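Local coordinates for peptidase M16 inactive domain family protein (PDB 3GWB), which is of unproven function but carries a peptidase M16 inactive domain and is probably related to metal-dependent hydrolases, at residues L12-W17 and L380-L385; D37-F42 and D367-L372; A97-L102 and K113-V118; D106-A111 and R207-A212. All blocks are in the same frame, centred on the assembly; numbering follows the deposited sequence.

How the contacts relate
Contacts 1 to 3 all reach the same mixed sheet, but at different places. Contact 3 is buried: it packs strand 95-102 on helix 105-120. Contact 2 lies on the opposite face of the neighbouring strand 35-42, where helix 365-377 adds a water bridge to apolar contacts. Contact 1, about 13 Å from contact 2 between centres, is partly buried and purely apolar across its segments; it continues the same packing at the sheet's edge, with Val14 CG1 3.6 Å from Leu372 CD2. Contact 4 is a polar surface link that shares helix 105-120 with contact 3 and touches contact 1 where Trp17 rests on Arg207, Ala210 and Glu211.

Contact 1. Residues L12-W17 and L380-L385; sequences LNVQTW and LPLSYL
Leu382 reaches from the tip of a type I beta turn to Val14 and Thr16, beside strand 15-18, the edge strand of the six-stranded mixed sheet in this M16-type alpha/beta fold. The turn runs from Pro381 to Tyr384 and leads directly into helix 384-394.

The apolar contacts carry the junction. Leu382 projects its branches with CG anti to the backbone N (chi1 -161°), and its CD1 lies 3.7 Å from Val14 CG1, the two side chains passing alongside each other in opposite directions. The same methyl also approaches Thr16 CG2, at 4.1 Å. Val14 has a second neighbour on the helix, Leu385, whose CD1 stands a looser 4.4 Å from Val14 CG2. Val14 also meets Val28 of the adjacent strand and Leu372 of helix 365-377, so this valine is buried whereas Leu382 stays largely exposed.

The polar groups bond away from the interface. Thr16 OG1 is anti to its own N (chi1 -172°) and hydrogen-bonds Val25 O, which leaves the methyl to face the leucine. In the turn, Tyr384 N donates to Pro381 O at 2.8 Å. A non-bonded approach to the main chain completes the contact: Leu382 CD2 rests 3.6 Å from Val14 O.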
# COMPACT_ATOMS: atom_id res chain seq x y z
N LEU A 12 -10.56 23.90 -13.96
CA LEU A 12 -11.39 25.02 -14.50
C LEU A 12 -10.93 26.34 -13.88
O LEU A 12 -10.88 26.50 -12.66
CB LEU A 12 -12.87 24.76 -14.20
CG LEU A 12 -13.93 25.57 -14.93
CD1 LEU A 12 -14.14 26.91 -14.24
CD2 LEU A 12 -13.53 25.75 -16.39
N ASN A 13 -10.60 27.30 -14.73
CA ASN A 13 -10.10 28.60 -14.29
C ASN A 13 -8.89 28.44 -13.38
O ASN A 13 -8.92 28.78 -12.19
CB ASN A 13 -11.18 29.42 -13.57
CG ASN A 13 -10.72 30.84 -13.26
OD1 ASN A 13 -10.06 31.48 -14.09
ND2 ASN A 13 -11.05 31.33 -12.08
N VAL A 14 -7.82 27.90 -13.95
CA VAL A 14 -6.57 27.72 -13.23
C VAL A 14 -5.93 29.09 -13.09
O VAL A 14 -5.78 29.83 -14.08
CB VAL A 14 -5.62 26.79 -14.01
CG1 VAL A 14 -4.32 26.61 -13.23
CG2 VAL A 14 -6.28 25.45 -14.26
N GLN A 15 -5.55 29.44 -11.87
CA GLN A 15 -4.92 30.73 -11.63
C GLN A 15 -3.46 30.50 -11.32
O GLN A 15 -3.09 29.49 -10.70
CB GLN A 15 -5.61 31.44 -10.47
CG GLN A 15 -7.08 31.67 -10.69
CD GLN A 15 -7.76 32.24 -9.47
OE1 GLN A 15 -7.44 33.35 -9.04
NE2 GLN A 15 -8.70 31.49 -8.91
N THR A 16 -2.61 31.43 -11.72
CA THR A 16 -1.19 31.25 -11.47
C THR A 16 -0.47 32.55 -11.16
O THR A 16 -0.90 33.64 -11.57
CB THR A 16 -0.51 30.58 -12.69
OG1 THR A 16 0.84 30.24 -12.35
CG2 THR A 16 -0.51 31.52 -13.88
N TRP A 17 0.63 32.42 -10.42
CA TRP A 17 1.45 33.56 -10.04
C TRP A 17 2.71 32.98 -9.41
O TRP A 17 2.83 31.76 -9.27
CB TRP A 17 0.70 34.47 -9.05
CG TRP A 17 0.36 33.85 -7.71
CD1 TRP A 17 1.12 33.87 -6.57
CD2 TRP A 17 -0.85 33.15 -7.37
NE1 TRP A 17 0.45 33.23 -5.54
CE2 TRP A 17 -0.76 32.78 -6.01
CE3 TRP A 17 -2.01 32.80 -8.08
CZ2 TRP A 17 -1.77 32.08 -5.35
CZ3 TRP A 17 -3.02 32.10 -7.42
CH2 TRP A 17 -2.89 31.75 -6.07
N LEU A 380 3.53 23.24 -18.74
CA LEU A 380 2.50 22.94 -19.72
C LEU A 380 1.59 24.16 -19.80
O LEU A 380 1.51 24.93 -18.84
CB LEU A 380 1.69 21.71 -19.29
CG LEU A 380 2.53 20.45 -19.05
CD1 LEU A 380 1.62 19.32 -18.59
CD2 LEU A 380 3.28 20.06 -20.32
N PRO A 381 0.90 24.36 -20.93
CA PRO A 381 0.01 25.52 -21.05
C PRO A 381 -1.05 25.60 -19.95
O PRO A 381 -1.53 24.59 -19.45
CB PRO A 381 -0.58 25.37 -22.45
CG PRO A 381 -0.52 23.90 -22.70
CD PRO A 381 0.83 23.53 -22.14
N LEU A 382 -1.42 26.82 -19.58
CA LEU A 382 -2.41 27.01 -18.53
C LEU A 382 -3.74 26.31 -18.85
O LEU A 382 -4.48 25.92 -17.94
CB LEU A 382 -2.65 28.49 -18.30
CG LEU A 382 -3.30 28.84 -16.97
CD1 LEU A 382 -2.37 28.43 -15.85
CD2 LEU A 382 -3.59 30.33 -16.92
N SER A 383 -4.03 26.15 -20.13
CA SER A 383 -5.27 25.51 -20.56
C SER A 383 -5.05 24.04 -20.88
O SER A 383 -5.86 23.42 -21.58
CB SER A 383 -5.81 26.22 -21.81
OG SER A 383 -4.84 26.19 -22.85
N TYR A 384 -3.96 23.48 -20.36
CA TYR A 384 -3.64 22.08 -20.62
C TYR A 384 -4.79 21.11 -20.40
O TYR A 384 -5.06 20.25 -21.23
CB TYR A 384 -2.46 21.64 -19.74
CG TYR A 384 -2.07 20.21 -20.00
CD1 TYR A 384 -1.38 19.85 -21.16
CD2 TYR A 384 -2.44 19.19 -19.12
CE1 TYR A 384 -1.07 18.53 -21.44
CE2 TYR A 384 -2.14 17.86 -19.39
CZ TYR A 384 -1.45 17.54 -20.55
OH TYR A 384 -1.15 16.23 -20.84
N LEU A 385 -5.46 21.23 -19.26
CA LEU A 385 -6.57 20.33 -18.95
C LEU A 385 -7.62 20.33 -20.05
O LEU A 385 -7.93 19.28 -20.62
CB LEU A 385 -7.21 20.75 -17.62
CG LEU A 385 -6.29 20.71 -16.40
CD1 LEU A 385 -7.06 21.17 -15.17
CD2 LEU A 385 -5.76 19.29 -16.21

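Contact 2. Residues D37-F42 and D367-L372; sequences DLRLIF and DIVGQL
Asp37 and Arg39 on strand 35-42 meet Val369 and Gly370 of helix 365-377, which lies along one face of the mixed sheet while helix 105-120 covers the other, an alpha/beta arrangement of layers. The short strand and helix segments run in roughly the same direction, 25° apart, with their axes 8.6 Å from each other at the closest.

Asp37 presents its CB methylene to the helix, and its backbone O lies 3.7 Å from Val369 CG2. The same side chain also packs on Asn365 and Ala366, one turn earlier in the helix. Leu38 and Leu40 turn to Phe115 on the other face.

Arg39 follows. Its CB is 3.7 Å from Val369 CG2, and the chain, with CG anti to the backbone N (chi1 -171°) and extended as far as NE, then crosses the valine at a slant. CD therefore comes 3.8 Å from Val369 O and skirts Gly370 CA. Where the extended part ends, NE donates to a water at 2.8 Å that lies in the guanidinium plane, at its edge; this water in turn donates to Gly370 O, also at 2.8 Å, and so ties the strand to the helix backbone.

On the helix, Val369 is the wedge between the two strand residues: its CG1, placed between N and the carbonyl carbon (chi1 82°), is 4.1 Å from Asp37 CB, with Arg39 CD on its other flank.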
# COMPACT_ATOMS: atom_id res chain seq x y z
N ASP A 37 -6.33 20.73 -0.91
CA ASP A 37 -5.12 19.96 -1.12
C ASP A 37 -3.99 20.89 -1.52
O ASP A 37 -4.15 21.72 -2.42
CB ASP A 37 -5.33 18.93 -2.23
CG ASP A 37 -6.25 17.80 -1.82
OD1 ASP A 37 -6.41 16.85 -2.61
OD2 ASP A 37 -6.80 17.87 -0.70
N LEU A 38 -2.87 20.76 -0.82
CA LEU A 38 -1.67 21.54 -1.10
C LEU A 38 -0.61 20.53 -1.53
O LEU A 38 -0.37 19.54 -0.83
CB LEU A 38 -1.21 22.28 0.16
CG LEU A 38 0.16 22.97 0.13
CD1 LEU A 38 0.19 24.03 -0.97
CD2 LEU A 38 0.44 23.62 1.49
N ARG A 39 0.01 20.77 -2.67
CA ARG A 39 1.03 19.85 -3.17
C ARG A 39 2.25 20.65 -3.59
O ARG A 39 2.14 21.66 -4.29
CB ARG A 39 0.46 19.06 -4.34
CG ARG A 39 1.31 17.90 -4.85
CD ARG A 39 0.58 17.19 -5.98
NE ARG A 39 1.34 16.10 -6.59
CZ ARG A 39 1.52 14.90 -6.05
NH1 ARG A 39 0.98 14.61 -4.87
NH2 ARG A 39 2.22 13.97 -6.69
N LEU A 40 3.41 20.20 -3.14
CA LEU A 40 4.68 20.85 -3.46
C LEU A 40 5.49 19.88 -4.31
O LEU A 40 5.74 18.74 -3.91
CB LEU A 40 5.46 21.20 -2.19
CG LEU A 40 5.13 22.50 -1.44
CD1 LEU A 40 3.63 22.67 -1.27
CD2 LEU A 40 5.84 22.47 -0.08
N ILE A 41 5.89 20.34 -5.49
CA ILE A 41 6.68 19.51 -6.38
C ILE A 41 8.05 20.14 -6.52
O ILE A 41 8.17 21.26 -7.01
CB ILE A 41 6.03 19.40 -7.78
CG1 ILE A 41 4.61 18.82 -7.69
CG2 ILE A 41 6.86 18.48 -8.65
CD1 ILE A 41 3.60 19.73 -7.00
N PHE A 42 9.09 19.44 -6.07
CA PHE A 42 10.46 19.93 -6.15
C PHE A 42 11.22 19.15 -7.21
O PHE A 42 10.96 17.98 -7.43
CB PHE A 42 11.22 19.70 -4.82
CG PHE A 42 10.61 20.38 -3.63
CD1 PHE A 42 11.10 21.58 -3.18
CD2 PHE A 42 9.54 19.79 -2.95
CE1 PHE A 42 10.56 22.20 -2.06
CE2 PHE A 42 8.99 20.40 -1.82
CZ PHE A 42 9.50 21.61 -1.38
N ASP A 367 -7.13 14.87 -7.59
CA ASP A 367 -6.82 14.62 -8.99
C ASP A 367 -6.38 15.92 -9.66
O ASP A 367 -5.41 15.93 -10.40
CB ASP A 367 -8.03 14.04 -9.72
CG ASP A 367 -8.28 12.58 -9.38
OD1 ASP A 367 -7.32 11.78 -9.45
OD2 ASP A 367 -9.43 12.23 -9.04
N ILE A 368 -7.10 16.99 -9.39
CA ILE A 368 -6.78 18.29 -9.98
C ILE A 368 -5.40 18.77 -9.51
O ILE A 368 -4.56 19.14 -10.33
CB ILE A 368 -7.84 19.36 -9.61
CG1 ILE A 368 -9.21 18.92 -10.12
CG2 ILE A 368 -7.47 20.71 -10.23
CD1 ILE A 368 -9.28 18.74 -11.63
N VAL A 369 -5.17 18.75 -8.21
CA VAL A 369 -3.89 19.20 -7.67
C VAL A 369 -2.72 18.41 -8.29
O VAL A 369 -1.64 18.96 -8.50
CB VAL A 369 -3.86 19.09 -6.12
CG1 VAL A 369 -3.53 17.65 -5.68
CG2 VAL A 369 -2.87 20.10 -5.55
N GLY A 370 -2.95 17.13 -8.58
CA GLY A 370 -1.90 16.33 -9.21
C GLY A 370 -1.54 16.86 -10.59
O GLY A 370 -0.37 16.95 -10.95
N GLN A 371 -2.56 17.20 -11.37
CA GLN A 371 -2.35 17.72 -12.72
C GLN A 371 -1.72 19.11 -12.69
O GLN A 371 -0.86 19.42 -13.52
CB GLN A 371 -3.68 17.78 -13.48
CG GLN A 371 -4.34 16.42 -13.68
CD GLN A 371 -3.47 15.46 -14.47
OE1 GLN A 371 -3.03 15.76 -15.58
NE2 GLN A 371 -3.21 14.29 -13.89
N LEU A 372 -2.15 19.94 -11.74
CA LEU A 372 -1.61 21.29 -11.61
C LEU A 372 -0.11 21.24 -11.32
O LEU A 372 0.67 22.04 -11.84
CB LEU A 372 -2.30 22.05 -10.48
CG LEU A 372 -3.75 22.51 -10.70
CD1 LEU A 372 -4.13 23.49 -9.58
CD2 LEU A 372 -3.87 23.21 -12.06
O HOH W 1 1.83 16.65 -9.24

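Contact 3. Residues A97-L102 and K113-V118; sequences ASLRSL and KLFAEV
The ring of Phe115 lies between helix 105-120 and strand 95-102, meeting Ala97, Ser98 and Leu99 with different parts of its surface. Over one face lies Leu99 CB in a CH-pi contact, 4.0 Å from the ring centroid and 21° off the normal, displaced toward the CD1 side of the rim. Beyond it, Leu99 CD2 drops to the root of the aromatic side chain, 4.1 Å from Phe115 CB. The two side chains thus run past each other in opposite directions, each covering the base of its partner.

Phe115 CG is anti to the backbone N (chi1 -178°), which sends the ring across to the strand. Its far end, CZ, reaches Ala97 CB at 4.1 Å.

Strand and helix segments are almost exactly antiparallel, at 173°: the chain leaves the sheet, reverses within a few residues and returns as a helix laid against the strand it has just completed, a helix packed on the mixed sheet of the M16-type fold. Leu38 and Leu40 on the adjoining strand 35-42 and Phe79 of helix 72-80 also pack against Phe115.

Backbone carbonyls border the ring as well. Ala97 O sits at its edge, near the plane, 3.9 Å from CZ, whereas Ser98 O comes to CE1 at an oblique angle, 3.6 Å away.

Farther along the strand the bonding is local and polar. Ser101 OG donates to Leu102 O at 2.9 Å, from a position tilted out of the carbonyl plane. Leu102 itself packs on Pro34 of the second subunit.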
# COMPACT_ATOMS: atom_id res chain seq x y z
N ALA A 97 5.84 16.66 -1.51
CA ALA A 97 5.42 16.79 -0.13
C ALA A 97 4.01 17.34 -0.30
O ALA A 97 3.80 18.33 -1.01
CB ALA A 97 6.29 17.76 0.62
N SER A 98 3.04 16.70 0.34
CA SER A 98 1.65 17.12 0.21
C SER A 98 0.90 17.16 1.53
O SER A 98 1.27 16.50 2.50
CB SER A 98 0.90 16.18 -0.75
OG SER A 98 0.87 14.85 -0.27
N LEU A 99 -0.17 17.95 1.55
CA LEU A 99 -1.00 18.11 2.73
C LEU A 99 -2.47 18.24 2.34
O LEU A 99 -2.82 19.06 1.49
CB LEU A 99 -0.60 19.36 3.50
CG LEU A 99 -1.45 19.70 4.72
CD1 LEU A 99 -1.00 18.84 5.89
CD2 LEU A 99 -1.30 21.17 5.08
N ARG A 100 -3.32 17.41 2.93
CA ARG A 100 -4.75 17.52 2.69
C ARG A 100 -5.22 18.00 4.06
O ARG A 100 -4.83 17.44 5.08
CB ARG A 100 -5.37 16.17 2.34
CG ARG A 100 -6.89 16.25 2.23
CD ARG A 100 -7.50 15.16 1.33
NE ARG A 100 -7.20 13.79 1.76
CZ ARG A 100 -6.09 13.14 1.46
NH1 ARG A 100 -5.15 13.72 0.72
NH2 ARG A 100 -5.91 11.89 1.89
N SER A 101 -6.03 19.05 4.08
CA SER A 101 -6.48 19.61 5.35
C SER A 101 -7.87 20.22 5.30
O SER A 101 -8.34 20.63 4.23
CB SER A 101 -5.47 20.68 5.79
OG SER A 101 -5.94 21.49 6.85
N LEU A 102 -8.54 20.24 6.44
CA LEU A 102 -9.85 20.86 6.53
C LEU A 102 -9.55 22.33 6.24
O LEU A 102 -8.46 22.81 6.56
CB LEU A 102 -10.43 20.71 7.93
CG LEU A 102 -10.90 19.29 8.29
CD1 LEU A 102 -11.26 19.22 9.77
CD2 LEU A 102 -12.11 18.93 7.43
N LYS A 113 1.38 25.48 9.55
CA LYS A 113 2.60 25.86 10.26
C LYS A 113 3.46 24.63 10.47
O LYS A 113 4.69 24.69 10.33
CB LYS A 113 2.27 26.49 11.61
CG LYS A 113 1.68 27.87 11.52
CD LYS A 113 1.51 28.49 12.91
CE LYS A 113 2.85 28.68 13.60
NZ LYS A 113 2.70 29.36 14.93
N LEU A 114 2.83 23.51 10.81
CA LEU A 114 3.55 22.27 11.02
C LEU A 114 4.11 21.77 9.69
O LEU A 114 5.26 21.32 9.61
CB LEU A 114 2.63 21.21 11.63
CG LEU A 114 3.20 19.79 11.81
CD1 LEU A 114 4.50 19.83 12.61
CD2 LEU A 114 2.16 18.92 12.50
N PHE A 115 3.30 21.85 8.64
CA PHE A 115 3.70 21.41 7.31
C PHE A 115 4.91 22.21 6.81
O PHE A 115 5.86 21.64 6.28
CB PHE A 115 2.54 21.58 6.33
CG PHE A 115 2.86 21.12 4.93
CD1 PHE A 115 2.96 19.76 4.63
CD2 PHE A 115 3.08 22.04 3.91
CE1 PHE A 115 3.26 19.33 3.34
CE2 PHE A 115 3.37 21.62 2.61
CZ PHE A 115 3.47 20.27 2.32
N ALA A 116 4.86 23.53 6.97
CA ALA A 116 5.96 24.39 6.53
C ALA A 116 7.25 24.00 7.26
O ALA A 116 8.32 23.93 6.66
CB ALA A 116 5.62 25.86 6.79
N GLU A 117 7.13 23.76 8.56
CA GLU A 117 8.28 23.38 9.38
C GLU A 117 8.85 22.05 8.90
O GLU A 117 10.06 21.90 8.75
CB GLU A 117 7.86 23.27 10.85
CG GLU A 117 9.01 22.97 11.80
CD GLU A 117 9.65 24.22 12.39
OE1 GLU A 117 8.94 24.98 13.09
OE2 GLU A 117 10.86 24.45 12.16
N VAL A 118 7.98 21.08 8.66
CA VAL A 118 8.41 19.75 8.21
C VAL A 118 9.18 19.79 6.88
O VAL A 118 10.27 19.22 6.75
CB VAL A 118 7.19 18.79 8.09
CG1 VAL A 118 7.55 17.56 7.25
CG2 VAL A 118 6.74 18.34 9.48

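Contact 4. Residues D106-A111 and R207-A212; sequences DKREPA and RSDAEA
Arg108 and Asp209 are the two residues through which helices 105-120 and 207-220 meet. The close part is a single long salt bridge, Arg108 NH2 to Asp209 OD1 at 3.4 Å. The guanidinium and carboxylate planes stand 58° apart and a single nitrogen, NH2, approaches the carboxylate, nearer OD1 than OD2, so this is not a flat bidentate pair. Arg108 leaves its helix with CG between the backbone N and the carbonyl carbon (chi1 79°) and is extended from there to NE, spanning the gap between the helices. Each ion has a firmer partner nearby: Arg108 NH1 hydrogen-bonds Ser103 O, and Asp209 OD2 accepts from Ser206 N at the start of its helix, where the helix end would probably favour the negative charge.

On the looser side two waters bridge the residues. One accepts from Arg108 NH2 at 3.1 Å and donates to Asp209 O; the other accepts from Arg108 NH1 at 2.9 Å and donates to Asp209 OD2. Beyond these bridges the helices stay distant, with Arg108 CA and Asp209 CA 11.0 Å apart.

On the far flank of helix 207-220, Arg207 NE forms a salt bridge with Glu211 OE2 at 2.7 Å, with a bent N-H (135°), and Trp17 of the edge strand packs on both. The whole is a hydrated inter-helical salt bridge at the surface, joining two helices that cover the mixed sheet.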
# COMPACT_ATOMS: atom_id res chain seq x y z
N ASP A 106 -9.22 27.52 12.00
CA ASP A 106 -8.70 26.98 13.26
C ASP A 106 -7.99 25.64 13.09
O ASP A 106 -7.28 25.20 13.99
CB ASP A 106 -9.83 26.84 14.28
CG ASP A 106 -10.61 25.54 14.13
OD1 ASP A 106 -11.02 25.23 12.99
OD2 ASP A 106 -10.81 24.84 15.15
N LYS A 107 -8.18 25.01 11.94
CA LYS A 107 -7.54 23.72 11.67
C LYS A 107 -6.42 23.82 10.65
O LYS A 107 -5.37 23.19 10.80
CB LYS A 107 -8.58 22.70 11.20
CG LYS A 107 -9.60 22.35 12.27
CD LYS A 107 -8.90 21.77 13.49
CE LYS A 107 -9.69 22.00 14.76
NZ LYS A 107 -11.09 21.54 14.65
N ARG A 108 -6.63 24.63 9.61
CA ARG A 108 -5.61 24.74 8.58
C ARG A 108 -4.40 25.58 8.99
O ARG A 108 -3.28 25.31 8.55
CB ARG A 108 -6.20 25.28 7.27
CG ARG A 108 -6.43 26.77 7.23
CD ARG A 108 -6.81 27.18 5.81
NE ARG A 108 -6.77 28.63 5.62
CZ ARG A 108 -7.82 29.37 5.30
NH1 ARG A 108 -9.00 28.80 5.13
NH2 ARG A 108 -7.68 30.68 5.12
N GLU A 109 -4.62 26.59 9.82
CA GLU A 109 -3.49 27.43 10.23
C GLU A 109 -2.44 26.62 10.98
O GLU A 109 -1.27 26.65 10.62
CB GLU A 109 -3.99 28.64 11.03
CG GLU A 109 -4.33 29.80 10.11
CD GLU A 109 -4.91 31.00 10.82
OE1 GLU A 109 -4.58 31.22 12.01
OE2 GLU A 109 -5.69 31.74 10.18
N PRO A 110 -2.84 25.88 12.03
CA PRO A 110 -1.87 25.08 12.79
C PRO A 110 -1.26 23.98 11.91
O PRO A 110 -0.06 23.70 12.00
CB PRO A 110 -2.73 24.48 13.90
CG PRO A 110 -3.78 25.52 14.12
CD PRO A 110 -4.15 25.90 12.71
N ALA A 111 -2.08 23.38 11.06
CA ALA A 111 -1.62 22.32 10.17
C ALA A 111 -0.59 22.83 9.15
O ALA A 111 0.37 22.13 8.85
CB ALA A 111 -2.81 21.69 9.44
N ARG A 207 -8.91 33.24 -3.57
CA ARG A 207 -7.61 33.52 -4.19
C ARG A 207 -6.69 34.17 -3.14
O ARG A 207 -5.49 33.88 -3.09
CB ARG A 207 -7.80 34.46 -5.39
CG ARG A 207 -6.56 35.20 -5.88
CD ARG A 207 -5.51 34.28 -6.48
NE ARG A 207 -4.32 35.02 -6.92
CZ ARG A 207 -4.05 35.34 -8.18
NH1 ARG A 207 -4.86 34.98 -9.17
NH2 ARG A 207 -2.94 36.02 -8.47
N SER A 208 -7.25 35.04 -2.31
CA SER A 208 -6.47 35.71 -1.27
C SER A 208 -5.97 34.69 -0.25
O SER A 208 -4.82 34.75 0.19
CB SER A 208 -7.32 36.78 -0.57
OG SER A 208 -7.80 37.73 -1.51
N ASP A 209 -6.83 33.74 0.11
CA ASP A 209 -6.45 32.69 1.05
C ASP A 209 -5.26 31.94 0.46
O ASP A 209 -4.29 31.65 1.15
CB ASP A 209 -7.58 31.66 1.25
CG ASP A 209 -8.75 32.19 2.06
OD1 ASP A 209 -8.54 33.09 2.92
OD2 ASP A 209 -9.88 31.69 1.85
N ALA A 210 -5.37 31.62 -0.82
CA ALA A 210 -4.33 30.87 -1.53
C ALA A 210 -3.02 31.64 -1.61
O ALA A 210 -1.94 31.07 -1.48
CB ALA A 210 -4.82 30.52 -2.92
N GLU A 211 -3.12 32.95 -1.83
CA GLU A 211 -1.92 33.77 -1.91
C GLU A 211 -1.16 33.72 -0.60
O GLU A 211 0.06 33.55 -0.60
CB GLU A 211 -2.29 35.21 -2.26
CG GLU A 211 -2.21 35.53 -3.74
CD GLU A 211 -2.91 36.83 -4.10
OE1 GLU A 211 -3.01 37.71 -3.22
OE2 GLU A 211 -3.35 36.97 -5.27
N ALA A 212 -1.88 33.84 0.52
CA ALA A 212 -1.26 33.81 1.85
C ALA A 212 -0.62 32.45 2.13
O ALA A 212 0.50 32.38 2.66
CB ALA A 212 -2.32 34.13 2.92
O HOH W 2 -4.91 31.75 4.11
O HOH W 3 -11.28 29.51 3.52